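Local coordinates for putative secreted cellulose-binding protein (Streptomyces coelicolor, PDB 4OY6) that probably cleaves cellulose oxidatively as a copper-dependent lytic polysaccharide monooxygenase of family AA10, at residues 113-118 with 135-140. Residues are numbered along the deposited sequence; the frame is centred on the assembly and turned at random. Where two conformers were deposited one is given.
Sequences FLVYVT and QQVART
Val115 O accepts two backbone bonds, from Val137 N at 2.8 Å and Ala138 N at 3.1 Å, which defines a classic beta bulge in the antiparallel pairing of strands 110-118 and 134-139. The bulge brings the Val137 side chain against Val115 and Val117 on the face carrying Ala138. Packing here is tight: with CG1 anti to the carbonyl carbon (chi1 -60°), Val137 CG2 falls between the backbone N and C and lies 3.7 Å from Val115 CG1 and 3.8 Å from Val117 CG2. Val137 also meets Val153 of strand 148-154, and Phe113 and Thr140 meet Ile151, joining the two sheets of the LPMO beta-sandwich.

The other face is the solvent side, though Leu114 makes a close contact within it. Its CD2 lies 3.2 Å from Arg139 CD and over one face of the guanidinium; the arginine, extended from CG to NE, runs side by side with the leucine. A water at the Tyr116 ring edge, in its plane, bonds Tyr116 OH (2.8 Å) and donates to Gln136 OE1 (2.9 Å).

Phe113 N donates to Thr140 OG1 (2.9 Å, 160°) and Phe113 O accepts from Thr140 N. A valine in place of Thr140 would probably leave Phe113 N without this acceptor. Val115 N to Ala138 O and reciprocal Val117/Gln135 bonds (173° at Gln135 N-H) complete the ladder. Backbone bonds thus hold edge strand 134-139 to 110-118, with mostly aliphatic contacts on the valine face and a hydrated polar fringe at Tyr116, Gln136 and Arg139.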
loop_
_atom_site.group_PDB
_atom_site.type_symbol
_atom_site.label_atom_id
_atom_site.label_comp_id
_atom_site.label_asym_id
_atom_site.label_seq_id
_atom_site.Cartn_x
_atom_site.Cartn_y
_atom_site.Cartn_z
ATOM N N PHE A 113 0.004 -7.733 -11.606
ATOM C CA PHE A 113 -0.011 -6.557 -10.745
ATOM C C PHE A 113 -0.561 -5.385 -11.528
ATOM O O PHE A 113 -0.289 -5.224 -12.713
ATOM C CB PHE A 113 1.402 -6.183 -10.273
ATOM C CG PHE A 113 2.083 -7.251 -9.458
ATOM C CD1 PHE A 113 1.861 -7.345 -8.106
ATOM C CD2 PHE A 113 2.965 -8.150 -10.041
ATOM C CE1 PHE A 113 2.494 -8.310 -7.347
ATOM C CE2 PHE A 113 3.606 -9.123 -9.280
ATOM C CZ PHE A 113 3.361 -9.204 -7.934
ATOM N N LEU A 114 -1.335 -4.558 -10.840
ATOM C CA LEU A 114 -1.724 -3.224 -11.325
ATOM C C LEU A 114 -1.042 -2.221 -10.415
ATOM O O LEU A 114 -1.077 -2.357 -9.194
ATOM C CB LEU A 114 -3.233 -3.017 -11.270
ATOM C CG LEU A 114 -4.085 -4.093 -11.909
ATOM C CD1 LEU A 114 -5.560 -3.795 -11.659
ATOM C CD2 LEU A 114 -3.780 -4.294 -13.379
ATOM N N VAL A 115 -0.445 -1.188 -11.002
ATOM C CA VAL A 115 0.173 -0.149 -10.196
ATOM C C VAL A 115 -0.390 1.192 -10.658
ATOM O O VAL A 115 -0.403 1.499 -11.844
ATOM C CB VAL A 115 1.713 -0.134 -10.330
ATOM C CG1 VAL A 115 2.304 0.879 -9.369
ATOM C CG2 VAL A 115 2.306 -1.514 -10.097
ATOM N N TYR A 116 -0.855 1.958 -9.680
ATOM C CA TYR A 116 -1.369 3.294 -9.874
ATOM C C TYR A 116 -0.554 4.283 -9.057
ATOM O O TYR A 116 0.087 3.923 -8.085
ATOM C CB TYR A 116 -2.830 3.415 -9.417
ATOM C CG TYR A 116 -3.792 2.460 -10.066
ATOM C CD1 TYR A 116 -3.946 1.159 -9.574
ATOM C CD2 TYR A 116 -4.528 2.820 -11.186
ATOM C CE1 TYR A 116 -4.819 0.278 -10.158
ATOM C CE2 TYR A 116 -5.412 1.932 -11.786
ATOM C CZ TYR A 116 -5.556 0.667 -11.256
ATOM O OH TYR A 116 -6.415 -0.206 -11.845
ATOM N N VAL A 117 -0.630 5.546 -9.439
ATOM C CA VAL A 117 -0.099 6.631 -8.609
ATOM C C VAL A 117 -1.141 7.740 -8.564
ATOM O O VAL A 117 -1.874 7.969 -9.530
ATOM C CB VAL A 117 1.276 7.171 -9.112
ATOM C CG1 VAL A 117 1.792 8.271 -8.199
ATOM C CG2 VAL A 117 2.331 6.068 -9.199
ATOM N N THR A 118 -1.213 8.449 -7.455
ATOM C CA THR A 118 -2.098 9.611 -7.370
ATOM C C THR A 118 -1.675 10.664 -8.395
ATOM O O THR A 118 -0.485 10.887 -8.658
ATOM C CB THR A 118 -2.130 10.199 -5.954
ATOM O OG1 THR A 118 -0.797 10.459 -5.516
ATOM C CG2 THR A 118 -2.812 9.240 -5.000
ATOM N N GLN A 135 -3.994 7.472 -11.394
ATOM C CA GLN A 135 -3.622 7.179 -12.763
ATOM C C GLN A 135 -2.827 5.876 -12.827
ATOM O O GLN A 135 -1.954 5.624 -12.007
ATOM C CB GLN A 135 -2.896 8.347 -13.398
ATOM C CG GLN A 135 -1.536 8.649 -12.847
ATOM C CD GLN A 135 -0.893 9.875 -13.478
ATOM O OE1 GLN A 135 0.176 9.808 -14.109
ATOM N NE2 GLN A 135 -1.563 11.002 -13.330
ATOM N N GLN A 136 -3.154 5.041 -13.792
ATOM C CA GLN A 136 -2.466 3.782 -13.940
ATOM C C GLN A 136 -1.064 4.071 -14.452
ATOM O O GLN A 136 -0.900 4.822 -15.419
ATOM C CB GLN A 136 -3.233 2.827 -14.860
ATOM C CG GLN A 136 -2.577 1.466 -15.049
ATOM C CD GLN A 136 -3.426 0.501 -15.839
ATOM O OE1 GLN A 136 -4.493 0.115 -15.415
ATOM N NE2 GLN A 136 -2.933 0.089 -16.965
ATOM N N VAL A 137 -0.058 3.479 -13.806
ATOM C CA VAL A 137 1.312 3.577 -14.259
ATOM C C VAL A 137 1.919 2.280 -14.775
ATOM O O VAL A 137 2.916 2.319 -15.482
ATOM C CB VAL A 137 2.224 4.263 -13.261
ATOM C CG1 VAL A 137 1.749 5.689 -12.987
ATOM C CG2 VAL A 137 2.335 3.441 -12.004
ATOM N N ALA A 138 1.330 1.133 -14.433
ATOM C CA ALA A 138 1.785 -0.146 -14.991
ATOM C C ALA A 138 0.710 -1.197 -14.806
ATOM O O ALA A 138 -0.056 -1.146 -13.854
ATOM C CB ALA A 138 3.056 -0.641 -14.297
ATOM N N ARG A 139 0.669 -2.128 -15.754
ATOM C CA ARG A 139 -0.010 -3.401 -15.540
ATOM C C ARG A 139 0.948 -4.475 -16.011
ATOM O O ARG A 139 1.590 -4.287 -17.048
ATOM C CB ARG A 139 -1.330 -3.521 -16.319
ATOM C CG ARG A 139 -2.028 -4.855 -16.077
ATOM C CD ARG A 139 -3.471 -4.894 -16.550
ATOM N NE ARG A 139 -4.057 -6.192 -16.190
ATOM C CZ ARG A 139 -5.331 -6.406 -15.873
ATOM N NH1 ARG A 139 -6.223 -5.410 -15.868
ATOM N NH2 ARG A 139 -5.721 -7.641 -15.546
ATOM N N THR A 140 1.059 -5.578 -15.277
ATOM C CA THR A 140 1.990 -6.614 -15.661
ATOM C C THR A 140 1.255 -7.849 -16.114
ATOM O O THR A 140 0.055 -7.985 -15.924
ATOM C CB THR A 140 2.910 -7.038 -14.489
ATOM O OG1 THR A 140 2.200 -7.851 -13.542
ATOM C CG2 THR A 140 3.498 -5.853 -13.751
HETATM O O HOH W 1 -7.130 0.698 -14.369
#